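Local coordinates for putative HMP/thiamine permease protein YkoE (Bacillus subtilis, PDB 5EDL) that binds thiamine as the membrane-embedded S component of an ECF-type ABC transporter that probably carries thiamine or its hydroxymethylpyrimidine moiety into the cell, at residues 19-24 and 45-50; 35-40 and 144-149; 59-64 and 104-109. All blocks are in the same frame, centred on the assembly; numbering follows the deposited sequence.

Interaction 1: 19-24 and 45-50; sequences VVYLLF and GIWFIV. With VIB (3-(4-amino-2-methyl-pyrimidin-5-ylmethyl)-5-(2-hydroxy-ethyl)-4-methyl-thiazol-3-ium), chain B.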
loop_
_atom_site.group_PDB
_atom_site.type_symbol
_atom_site.label_atom_id
_atom_site.label_comp_id
_atom_site.label_asym_id
_atom_site.label_seq_id
_atom_site.Cartn_x
_atom_site.Cartn_y
_atom_site.Cartn_z
ATOM N N VAL A 19 -11.572 4.313 -3.784
ATOM C CA VAL A 19 -12.070 5.661 -3.989
ATOM C C VAL A 19 -10.937 6.686 -3.886
ATOM O O VAL A 19 -10.827 7.580 -4.721
ATOM C CB VAL A 19 -13.181 6.011 -2.982
ATOM C CG1 VAL A 19 -13.589 7.473 -3.127
ATOM C CG2 VAL A 19 -14.391 5.097 -3.181
ATOM N N VAL A 20 -10.080 6.530 -2.882
ATOM C CA VAL A 20 -8.916 7.404 -2.736
ATOM C C VAL A 20 -7.969 7.287 -3.930
ATOM O O VAL A 20 -7.512 8.298 -4.476
ATOM C CB VAL A 20 -8.118 7.086 -1.453
ATOM C CG1 VAL A 20 -6.895 8.020 -1.340
ATOM C CG2 VAL A 20 -9.003 7.179 -0.231
ATOM N N TYR A 21 -7.658 6.049 -4.311
ATOM C CA TYR A 21 -6.823 5.768 -5.478
ATOM C C TYR A 21 -7.338 6.508 -6.725
ATOM O O TYR A 21 -6.565 7.085 -7.480
ATOM C CB TYR A 21 -6.780 4.263 -5.780
ATOM C CG TYR A 21 -5.927 3.420 -4.849
ATOM C CD1 TYR A 21 -5.414 3.938 -3.666
ATOM C CD2 TYR A 21 -5.626 2.106 -5.173
ATOM C CE1 TYR A 21 -4.623 3.165 -2.832
ATOM C CE2 TYR A 21 -4.841 1.329 -4.356
ATOM C CZ TYR A 21 -4.342 1.862 -3.193
ATOM O OH TYR A 21 -3.567 1.079 -2.402
ATOM N N LEU A 22 -8.644 6.459 -6.941
ATOM C CA LEU A 22 -9.230 7.049 -8.143
ATOM C C LEU A 22 -9.052 8.570 -8.160
ATOM O O LEU A 22 -8.759 9.162 -9.202
ATOM C CB LEU A 22 -10.716 6.692 -8.244
ATOM C CG LEU A 22 -11.462 7.230 -9.472
ATOM C CD1 LEU A 22 -10.794 6.773 -10.767
ATOM C CD2 LEU A 22 -12.924 6.798 -9.439
ATOM N N LEU A 23 -9.252 9.189 -7.002
ATOM C CA LEU A 23 -9.065 10.626 -6.843
ATOM C C LEU A 23 -7.626 11.022 -7.178
ATOM O O LEU A 23 -7.388 11.958 -7.945
ATOM C CB LEU A 23 -9.421 11.056 -5.415
ATOM C CG LEU A 23 -8.909 12.418 -4.940
ATOM C CD1 LEU A 23 -9.411 13.537 -5.835
ATOM C CD2 LEU A 23 -9.324 12.675 -3.487
ATOM N N PHE A 24 -6.669 10.287 -6.619
ATOM C CA PHE A 24 -5.257 10.568 -6.872
ATOM C C PHE A 24 -4.852 10.272 -8.304
ATOM O O PHE A 24 -3.971 10.932 -8.849
ATOM C CB PHE A 24 -4.373 9.786 -5.901
ATOM C CG PHE A 24 -4.182 10.484 -4.593
ATOM C CD1 PHE A 24 -3.106 11.332 -4.400
ATOM C CD2 PHE A 24 -5.090 10.322 -3.568
ATOM C CE1 PHE A 24 -2.936 11.992 -3.207
ATOM C CE2 PHE A 24 -4.916 10.976 -2.371
ATOM C CZ PHE A 24 -3.838 11.823 -2.198
ATOM N N GLY A 45 3.360 6.691 -3.827
ATOM C CA GLY A 45 3.212 5.703 -2.772
ATOM C C GLY A 45 1.795 5.554 -2.234
ATOM O O GLY A 45 1.472 4.535 -1.615
ATOM N N ILE A 46 0.948 6.560 -2.447
ATOM C CA ILE A 46 -0.442 6.457 -2.014
ATOM C C ILE A 46 -1.119 5.264 -2.685
ATOM O O ILE A 46 -1.977 4.622 -2.076
ATOM C CB ILE A 46 -1.267 7.732 -2.324
ATOM C CG1 ILE A 46 -2.493 7.813 -1.413
ATOM C CG2 ILE A 46 -1.721 7.746 -3.769
ATOM C CD1 ILE A 46 -2.150 7.988 0.076
ATOM N N TRP A 47 -0.735 4.960 -3.926
ATOM C CA TRP A 47 -1.366 3.842 -4.641
ATOM C C TRP A 47 -0.942 2.471 -4.117
ATOM O O TRP A 47 -1.451 1.449 -4.599
ATOM C CB TRP A 47 -1.089 3.927 -6.157
ATOM C CG TRP A 47 -1.823 5.074 -6.808
ATOM C CD1 TRP A 47 -3.175 5.279 -6.844
ATOM C CD2 TRP A 47 -1.235 6.163 -7.527
ATOM N NE1 TRP A 47 -3.464 6.439 -7.534
ATOM C CE2 TRP A 47 -2.285 7.001 -7.956
ATOM C CE3 TRP A 47 0.087 6.511 -7.848
ATOM C CZ2 TRP A 47 -2.056 8.166 -8.693
ATOM C CZ3 TRP A 47 0.311 7.670 -8.568
ATOM C CH2 TRP A 47 -0.755 8.486 -8.979
ATOM N N PHE A 48 -0.014 2.446 -3.158
ATOM C CA PHE A 48 0.395 1.180 -2.517
ATOM C C PHE A 48 -0.136 1.008 -1.085
ATOM O O PHE A 48 0.066 -0.045 -0.469
ATOM C CB PHE A 48 1.920 1.041 -2.419
ATOM C CG PHE A 48 2.682 1.480 -3.632
ATOM C CD1 PHE A 48 2.173 1.317 -4.909
ATOM C CD2 PHE A 48 3.938 2.049 -3.478
ATOM C CE1 PHE A 48 2.907 1.726 -6.019
ATOM C CE2 PHE A 48 4.680 2.460 -4.573
ATOM C CZ PHE A 48 4.164 2.300 -5.854
ATOM N N ILE A 49 -0.764 2.041 -0.541
ATOM C CA ILE A 49 -1.026 2.067 0.898
ATOM C C ILE A 49 -1.908 0.897 1.365
ATOM O O ILE A 49 -1.720 0.387 2.457
ATOM C CB ILE A 49 -1.675 3.413 1.336
ATOM C CG1 ILE A 49 -1.629 3.536 2.866
ATOM C CG2 ILE A 49 -3.099 3.531 0.807
ATOM C CD1 ILE A 49 -1.931 4.927 3.376
ATOM N N VAL A 50 -2.829 0.449 0.512
ATOM C CA VAL A 50 -3.713 -0.662 0.846
ATOM C C VAL A 50 -2.910 -1.917 1.207
ATOM O O VAL A 50 -3.255 -2.622 2.145
ATOM C CB VAL A 50 -4.689 -0.970 -0.319
ATOM C CG1 VAL A 50 -5.313 -2.341 -0.170
ATOM C CG2 VAL A 50 -5.758 0.095 -0.391
HETATM C CM2 VIB B . -3.997 0.870 -8.125
HETATM N N4A VIB B . 0.015 3.119 -9.797
HETATM C CM4 VIB B . 0.404 7.318 -12.157
HETATM O O1 VIB B . 3.315 5.254 -13.641
HETATM C C7 VIB B . 2.697 5.107 -14.904
HETATM C C6 VIB B . 1.491 6.014 -14.946
HETATM C C2 VIB B . -1.256 3.905 -13.027
HETATM S S1 VIB B . -0.293 4.053 -14.252
HETATM C C5 VIB B . 0.441 5.402 -14.036
HETATM C C4 VIB B . -0.014 5.990 -12.799
HETATM N N3 VIB B . -1.093 5.043 -12.167
HETATM C C7A VIB B . -1.771 5.388 -10.921
HETATM C C4A VIB B . -1.423 3.082 -9.647
HETATM N N3A VIB B . -2.015 2.072 -9.006
HETATM C C2A VIB B . -3.370 2.058 -8.875
HETATM N N1A VIB B . -4.122 3.085 -9.384
HETATM C C6A VIB B . -3.537 4.121 -10.038
HETATM C C5A VIB B . -2.170 4.112 -10.159
#
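One wall of the thiamine pocket is made where Y21 and W47 interlock, joining helix 4-35 to the turn that leads into helix 49-58. The two side chains run past each other in opposite directions, and each ends on the other segment's backbone. The indole NE1 of W47 donates to the carbonyl O of Y21 at 3.2 Å; that oxygen lies in the indole plane, so the bond fixes the ring's rotation. In return the phenol OH of Y21 accepts from V50 N at 3.1 Å. E68 is a further hydrogen-bond partner of this hydroxyl, so a buried polar atom is gripped from two elements. The rings themselves meet T-shaped, the indole edge toward the phenol face with planes 78° apart, while W47 CA makes a CH-pi contact over the Y21 ring. Apolar neighbours complete the seam: I46 CG2 sits 4.1 Å from the centroid of the F24 ring, over its face, and 4.0 Å from the W47 indole plane on the side away from the ligand, so one branched aliphatic serves both rings. With CG beside its own backbone N (chi1 -70°), W47 turns the other indole face to the ligand, whose bridging carbon C7A lies 3.3 Å above the ring plane. A broad tryptophan suits the place, since it can lie flat against the ligand's pyrimidine and still bond through its edge. Y21 CD2 touches the ligand methyl CM2 at 3.6 Å. Such an aromatic wall, locked by hydrogen bonds behind the substrate, belongs to the vitamin-binding site of this S component.

Interaction 2: 35-40 and 144-149; sequences FGPIAY and LIMLVI. With VIB (3-(4-amino-2-methyl-pyrimidin-5-ylmethyl)-5-(2-hydroxy-ethyl)-4-methyl-thiazol-3-ium), chain B.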
loop_
_atom_site.group_PDB
_atom_site.type_symbol
_atom_site.label_atom_id
_atom_site.label_comp_id
_atom_site.label_asym_id
_atom_site.label_seq_id
_atom_site.Cartn_x
_atom_site.Cartn_y
_atom_site.Cartn_z
ATOM N N PHE A 35 3.206 18.746 -16.453
ATOM C CA PHE A 35 4.632 18.824 -16.134
ATOM C C PHE A 35 5.440 17.576 -16.462
ATOM O O PHE A 35 6.651 17.549 -16.234
ATOM C CB PHE A 35 4.821 19.149 -14.652
ATOM C CG PHE A 35 4.175 20.430 -14.224
ATOM C CD1 PHE A 35 4.510 21.632 -14.839
ATOM C CD2 PHE A 35 3.243 20.439 -13.198
ATOM C CE1 PHE A 35 3.916 22.822 -14.448
ATOM C CE2 PHE A 35 2.646 21.633 -12.798
ATOM C CZ PHE A 35 2.982 22.822 -13.427
ATOM N N GLY A 36 4.780 16.559 -17.002
ATOM C CA GLY A 36 5.434 15.302 -17.301
ATOM C C GLY A 36 5.330 14.329 -16.133
ATOM O O GLY A 36 4.851 14.688 -15.050
ATOM N N PRO A 37 5.790 13.092 -16.345
ATOM C CA PRO A 37 5.596 12.017 -15.359
ATOM C C PRO A 37 6.204 12.309 -13.984
ATOM O O PRO A 37 5.625 11.895 -12.982
ATOM C CB PRO A 37 6.280 10.801 -16.010
ATOM C CG PRO A 37 7.124 11.342 -17.117
ATOM C CD PRO A 37 6.446 12.613 -17.574
ATOM N N ILE A 38 7.337 13.001 -13.928
ATOM C CA ILE A 38 7.994 13.235 -12.647
ATOM C C ILE A 38 7.039 13.920 -11.663
ATOM O O ILE A 38 7.155 13.740 -10.457
ATOM C CB ILE A 38 9.277 14.083 -12.808
ATOM C CG1 ILE A 38 10.061 14.132 -11.490
ATOM C CG2 ILE A 38 8.960 15.501 -13.315
ATOM C CD1 ILE A 38 11.437 14.750 -11.638
ATOM N N ALA A 39 6.087 14.689 -12.186
ATOM C CA ALA A 39 5.174 15.446 -11.330
ATOM C C ALA A 39 4.272 14.571 -10.440
ATOM O O ALA A 39 3.864 15.020 -9.370
ATOM C CB ALA A 39 4.312 16.378 -12.175
ATOM N N TYR A 40 3.948 13.345 -10.850
ATOM C CA TYR A 40 3.151 12.498 -9.950
ATOM C C TYR A 40 3.995 11.552 -9.100
ATOM O O TYR A 40 3.462 10.820 -8.267
ATOM C CB TYR A 40 2.094 11.692 -10.719
ATOM C CG TYR A 40 2.617 10.794 -11.824
ATOM C CD1 TYR A 40 3.534 9.775 -11.560
ATOM C CD2 TYR A 40 2.146 10.931 -13.116
ATOM C CE1 TYR A 40 3.996 8.945 -12.572
ATOM C CE2 TYR A 40 2.599 10.115 -14.132
ATOM C CZ TYR A 40 3.518 9.124 -13.861
ATOM O OH TYR A 40 3.955 8.330 -14.890
ATOM N N LEU A 144 16.367 7.830 -13.141
ATOM C CA LEU A 144 16.984 7.670 -11.837
ATOM C C LEU A 144 16.321 8.589 -10.817
ATOM O O LEU A 144 16.019 8.174 -9.697
ATOM C CB LEU A 144 18.492 7.949 -11.917
ATOM C CG LEU A 144 19.316 6.841 -12.590
ATOM C CD1 LEU A 144 20.783 7.250 -12.805
ATOM C CD2 LEU A 144 19.228 5.553 -11.782
ATOM N N ILE A 145 16.088 9.837 -11.204
ATOM C CA ILE A 145 15.440 10.780 -10.307
ATOM C C ILE A 145 14.010 10.323 -9.974
ATOM O O ILE A 145 13.587 10.374 -8.816
ATOM C CB ILE A 145 15.423 12.198 -10.905
ATOM C CG1 ILE A 145 16.849 12.753 -10.961
ATOM C CG2 ILE A 145 14.557 13.107 -10.063
ATOM C CD1 ILE A 145 16.996 14.017 -11.788
ATOM N N MET A 146 13.281 9.841 -10.976
ATOM C CA MET A 146 11.904 9.403 -10.747
ATOM C C MET A 146 11.846 8.163 -9.839
ATOM O O MET A 146 10.995 8.087 -8.961
ATOM C CB MET A 146 11.183 9.121 -12.068
ATOM C CG MET A 146 10.800 10.406 -12.845
ATOM S SD MET A 146 9.539 10.146 -14.134
ATOM C CE MET A 146 10.467 9.098 -15.247
ATOM N N LEU A 147 12.743 7.205 -10.060
ATOM C CA LEU A 147 12.796 6.016 -9.213
ATOM C C LEU A 147 13.087 6.375 -7.756
ATOM O O LEU A 147 12.461 5.835 -6.840
ATOM C CB LEU A 147 13.851 5.030 -9.705
ATOM C CG LEU A 147 13.979 3.749 -8.873
ATOM C CD1 LEU A 147 12.647 3.022 -8.754
ATOM C CD2 LEU A 147 15.063 2.831 -9.470
ATOM N N VAL A 148 14.049 7.268 -7.551
ATOM C CA VAL A 148 14.400 7.687 -6.206
ATOM C C VAL A 148 13.198 8.339 -5.512
ATOM O O VAL A 148 12.869 7.995 -4.370
ATOM C CB VAL A 148 15.595 8.650 -6.209
ATOM C CG1 VAL A 148 15.715 9.340 -4.873
ATOM C CG2 VAL A 148 16.882 7.890 -6.542
ATOM N N ILE A 149 12.549 9.277 -6.203
ATOM C CA ILE A 149 11.338 9.900 -5.679
ATOM C C ILE A 149 10.258 8.850 -5.397
ATOM O O ILE A 149 9.615 8.880 -4.349
ATOM C CB ILE A 149 10.762 10.960 -6.640
ATOM C CG1 ILE A 149 11.790 12.076 -6.887
ATOM C CG2 ILE A 149 9.465 11.529 -6.071
ATOM C CD1 ILE A 149 11.367 13.098 -7.963
HETATM C CM2 VIB B . -3.997 0.870 -8.125
HETATM N N4A VIB B . 0.015 3.119 -9.797
HETATM C CM4 VIB B . 0.404 7.318 -12.157
HETATM O O1 VIB B . 3.315 5.254 -13.641
HETATM C C7 VIB B . 2.697 5.107 -14.904
HETATM C C6 VIB B . 1.491 6.014 -14.946
HETATM C C2 VIB B . -1.256 3.905 -13.027
HETATM S S1 VIB B . -0.293 4.053 -14.252
HETATM C C5 VIB B . 0.441 5.402 -14.036
HETATM C C4 VIB B . -0.014 5.990 -12.799
HETATM N N3 VIB B . -1.093 5.043 -12.167
HETATM C C7A VIB B . -1.771 5.388 -10.921
HETATM C C4A VIB B . -1.423 3.082 -9.647
HETATM N N3A VIB B . -2.015 2.072 -9.006
HETATM C C2A VIB B . -3.370 2.058 -8.875
HETATM N N1A VIB B . -4.122 3.085 -9.384
HETATM C C6A VIB B . -3.537 4.121 -10.038
HETATM C C5A VIB B . -2.170 4.112 -10.159
#
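I38 reaches from the loop after helix 4-35 to three side chains of helix 140-170, and the buried, closely packed half of the contact lies where M146 meets that loop. The thioether SD of M146 comes within 3.6 Å of I38 N and 3.8 Å of P37 CB, lying across the start of the short turn. The methionine chain bends at its last torsion (chi3 -66°), which folds the terminal CE back from its straight path while SD rests against the loop. A flexible, polarisable thioether fits this place, where a proline ring and a backbone amide must be met together; the amide itself is hydrogen-bonded to Y142. Behind M146, F126 of helix 111-132 continues the apolar layer, so this side faces the protein interior.

The outer half is more exposed. I38 extends its longer branch away from its backbone N (chi1 -171°), sending CD1 to I145 CG2 at 3.9 Å, while its CG1 meets I149 CD1 at 3.9 Å, the two chains crossing at about a right angle. I145 is exposed, and I38 and I149 are partly so; branched aliphatics suit this flank, where the contacts are purely apolar. No hydrogen bond crosses between the segments. The loop nevertheless carries a pocket residue inward: Y40 points its bond from the backbone away from helix 140-170, and its ring is sandwiched between P37 O, 3.2 Å above one face, and the thiazolium methyl CM4 of the ligand over the other. The phenol OH is hydrogen-bonded to Y135. The arrangement is that of a loop whose outer side leans on a transmembrane helix and whose inner side places an aromatic ring over the thiazolium methyl, as a wall of the vitamin pocket.

Interaction 3: 59-64 and 104-109; sequences RKPGAA and TRWKAY. With MPG ([(Z)-octadec-9-enyl] (2R)-2,3-bis(oxidanyl)propanoate), chain C.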
loop_
_atom_site.group_PDB
_atom_site.type_symbol
_atom_site.label_atom_id
_atom_site.label_comp_id
_atom_site.label_asym_id
_atom_site.label_seq_id
_atom_site.Cartn_x
_atom_site.Cartn_y
_atom_site.Cartn_z
ATOM N N ARG A 59 -1.752 -9.524 9.058
ATOM C CA ARG A 59 -0.495 -10.215 9.326
ATOM C C ARG A 59 -0.537 -11.686 8.912
ATOM O O ARG A 59 -0.023 -12.549 9.609
ATOM C CB ARG A 59 -0.124 -10.068 10.814
ATOM C CG ARG A 59 0.010 -8.596 11.220
ATOM C CD ARG A 59 0.638 -8.357 12.595
ATOM N NE ARG A 59 0.828 -6.921 12.785
ATOM C CZ ARG A 59 1.374 -6.350 13.846
ATOM N NH1 ARG A 59 1.788 -7.083 14.868
ATOM N NH2 ARG A 59 1.494 -5.030 13.887
ATOM N N LYS A 60 -1.144 -11.957 7.759
ATOM C CA LYS A 60 -1.186 -13.299 7.212
ATOM C C LYS A 60 -0.807 -13.242 5.723
ATOM O O LYS A 60 -0.933 -12.203 5.093
ATOM C CB LYS A 60 -2.568 -13.920 7.419
ATOM C CG LYS A 60 -2.942 -14.048 8.897
ATOM C CD LYS A 60 -4.252 -14.753 9.126
ATOM C CE LYS A 60 -4.502 -14.938 10.635
ATOM N NZ LYS A 60 -5.855 -15.465 10.922
ATOM N N PRO A 61 -0.305 -14.356 5.185
ATOM C CA PRO A 61 0.229 -14.357 3.822
ATOM C C PRO A 61 -0.844 -14.004 2.800
ATOM O O PRO A 61 -1.982 -14.438 2.916
ATOM C CB PRO A 61 0.723 -15.797 3.633
ATOM C CG PRO A 61 0.930 -16.324 5.047
ATOM C CD PRO A 61 -0.140 -15.659 5.860
ATOM N N GLY A 62 -0.466 -13.207 1.817
ATOM C CA GLY A 62 -1.376 -12.832 0.754
ATOM C C GLY A 62 -2.129 -11.538 0.986
ATOM O O GLY A 62 -2.795 -11.050 0.076
ATOM N N ALA A 63 -2.036 -10.972 2.188
ATOM C CA ALA A 63 -2.784 -9.746 2.494
ATOM C C ALA A 63 -2.400 -8.589 1.577
ATOM O O ALA A 63 -3.267 -7.891 1.051
ATOM C CB ALA A 63 -2.577 -9.330 3.958
ATOM N N ALA A 64 -1.100 -8.387 1.404
ATOM C CA ALA A 64 -0.596 -7.253 0.642
ATOM C C ALA A 64 -1.003 -7.403 -0.816
ATOM O O ALA A 64 -1.363 -6.437 -1.457
ATOM C CB ALA A 64 0.918 -7.138 0.757
ATOM N N THR A 104 10.274 -11.916 4.796
ATOM C CA THR A 104 10.366 -11.863 6.256
ATOM C C THR A 104 9.337 -12.803 6.904
ATOM O O THR A 104 8.988 -12.645 8.076
ATOM C CB THR A 104 10.164 -10.417 6.771
ATOM O OG1 THR A 104 8.928 -9.896 6.274
ATOM C CG2 THR A 104 11.319 -9.506 6.318
ATOM N N ARG A 105 8.815 -13.728 6.097
ATOM C CA ARG A 105 7.990 -14.849 6.553
ATOM C C ARG A 105 6.689 -14.426 7.215
ATOM O O ARG A 105 6.151 -15.150 8.066
ATOM C CB ARG A 105 8.798 -15.737 7.521
ATOM C CG ARG A 105 9.955 -16.479 6.848
ATOM C CD ARG A 105 10.923 -17.069 7.882
ATOM N NE ARG A 105 10.264 -18.027 8.768
ATOM C CZ ARG A 105 10.690 -18.347 9.987
ATOM N NH1 ARG A 105 11.783 -17.782 10.493
ATOM N NH2 ARG A 105 10.013 -19.231 10.708
ATOM N N TRP A 106 6.197 -13.252 6.831
ATOM C CA TRP A 106 4.954 -12.702 7.353
ATOM C C TRP A 106 4.971 -12.611 8.879
ATOM O O TRP A 106 3.921 -12.620 9.514
ATOM C CB TRP A 106 3.756 -13.535 6.876
ATOM C CG TRP A 106 3.675 -13.624 5.375
ATOM C CD1 TRP A 106 3.175 -12.671 4.512
ATOM C CD2 TRP A 106 4.126 -14.705 4.552
ATOM N NE1 TRP A 106 3.293 -13.099 3.225
ATOM C CE2 TRP A 106 3.867 -14.345 3.214
ATOM C CE3 TRP A 106 4.710 -15.950 4.815
ATOM C CZ2 TRP A 106 4.173 -15.182 2.143
ATOM C CZ3 TRP A 106 5.014 -16.780 3.747
ATOM C CH2 TRP A 106 4.742 -16.390 2.429
ATOM N N LYS A 107 6.170 -12.493 9.450
ATOM C CA LYS A 107 6.345 -12.374 10.900
ATOM C C LYS A 107 6.901 -11.022 11.346
ATOM O O LYS A 107 7.114 -10.817 12.534
ATOM C CB LYS A 107 7.292 -13.466 11.415
ATOM C CG LYS A 107 6.759 -14.877 11.332
ATOM C CD LYS A 107 7.872 -15.885 11.621
ATOM C CE LYS A 107 8.599 -15.553 12.912
ATOM N NZ LYS A 107 9.630 -16.573 13.267
ATOM N N ALA A 108 7.181 -10.127 10.403
ATOM C CA ALA A 108 7.819 -8.849 10.727
ATOM C C ALA A 108 7.001 -7.650 10.251
ATOM O O ALA A 108 6.749 -7.490 9.048
ATOM C CB ALA A 108 9.209 -8.791 10.127
ATOM N N TYR A 109 6.607 -6.791 11.185
ATOM C CA TYR A 109 5.762 -5.657 10.829
ATOM C C TYR A 109 6.261 -4.343 11.425
ATOM O O TYR A 109 5.510 -3.380 11.540
ATOM C CB TYR A 109 4.312 -5.961 11.230
ATOM C CG TYR A 109 3.812 -7.165 10.469
ATOM C CD1 TYR A 109 3.317 -7.036 9.180
ATOM C CD2 TYR A 109 3.917 -8.443 11.005
ATOM C CE1 TYR A 109 2.899 -8.129 8.466
ATOM C CE2 TYR A 109 3.512 -9.552 10.291
ATOM C CZ TYR A 109 2.992 -9.387 9.022
ATOM O OH TYR A 109 2.577 -10.478 8.296
HETATM C C2 MPG C . 8.208 -11.757 -6.294
HETATM C C3 MPG C . 8.032 -12.560 -5.024
HETATM C C4 MPG C . 6.623 -12.378 -4.502
HETATM C C5 MPG C . 5.670 -13.179 -5.358
HETATM C C6 MPG C . 4.834 -14.079 -4.482
HETATM C C7 MPG C . 3.821 -13.240 -3.744
HETATM C C8 MPG C . 2.695 -14.120 -3.250
HETATM C C9 MPG C . 3.100 -14.741 -1.933
HETATM C C10 MPG C . 2.229 -15.430 -1.162
HETATM C C11 MPG C . 0.783 -15.635 -1.556
HETATM C C12 MPG C . 0.478 -17.115 -1.472
HETATM C C13 MPG C . 0.537 -17.585 -0.029
HETATM C C14 MPG C . 1.769 -18.427 0.234
HETATM C C15 MPG C . 1.455 -19.503 1.250
HETATM C C16 MPG C . 2.537 -19.542 2.305
HETATM C C17 MPG C . 2.140 -20.486 3.415
HETATM C C18 MPG C . 2.828 -20.054 4.690
HETATM O O1 MPG C . 10.343 -10.783 -6.700
HETATM C C1 MPG C . 9.603 -11.974 -6.836
HETATM O O HOH W 1 1.074 -10.191 5.777
#
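The flat guanidinium of R59 lies nearly parallel to the phenol ring of Y109, their planes only 3° apart, though no hydrogen bond joins the segments directly; Y109 CB sits against the rim of the guanidinium face. The extended arginine chain runs along the phenol in the opposite direction to the tyrosine, so its methylenes do the touching, CG resting over the ring's centre 3.7 Å from the centroid. An arginine serves well, having an aliphatic stem for the aromatic face and a charged end for E183 of helix 179-192, its salt-bridge partner. Y109 OH donates to W106 O at 2.8 Å, from above the carbonyl plane, and a water in the plane of the phenol joins the same hydroxyl to K60 O.

The backbone here is that of two tight turns between transmembrane helices. K60 to A63 forms a type II beta turn, with G62 as N-cap of helix 63-77 at a positive phi that glycine tolerates easily. Across from it, a Schellman motif with R105 at C' ends helix 85-103, and a type I' turn from T104 to K107 overlaps it.

P61 stands over the indole of W106, its CA 3.5 Å from the centroid of the five-membered ring in a CH-pi contact and its CB 3.5 Å from W106 CE2. Proline, rigid and with polarised C-H bonds, is apt for an aromatic face. W106 NE1 is hydrogen-bonded to E98, which G62 N also reaches, and W106 CZ2 lies 3.8 Å from C10 of the lipid-like MPG chain. With W106 cut back to an alanine, P61 would probably lose its aromatic platform and E98 an indole N-H partner.

Interaction 1 is the buried contact of the three, while interactions 2 and 3 lie at the surface, on opposite sides of the chain's centre with their own centres about 30 Å apart. Interactions 1 and 2 both touch thiamine: one supplies a hydrogen-bonded aromatic wall to the pyrimidine end, the other is an apolar seam whose loop carries Y40 to the thiazolium methyl. Interaction 1 joins helix 4-35 to the start of helix 49-58; interaction 2 ties the loop between those helices to helix 140-170. Interaction 3, after helix 49-58, joins two interhelical turns. Its chemistry is mixed, R59 and P61 laid on aromatic faces and a water bridging at the tyrosine's edge, and its ligand is a lipid.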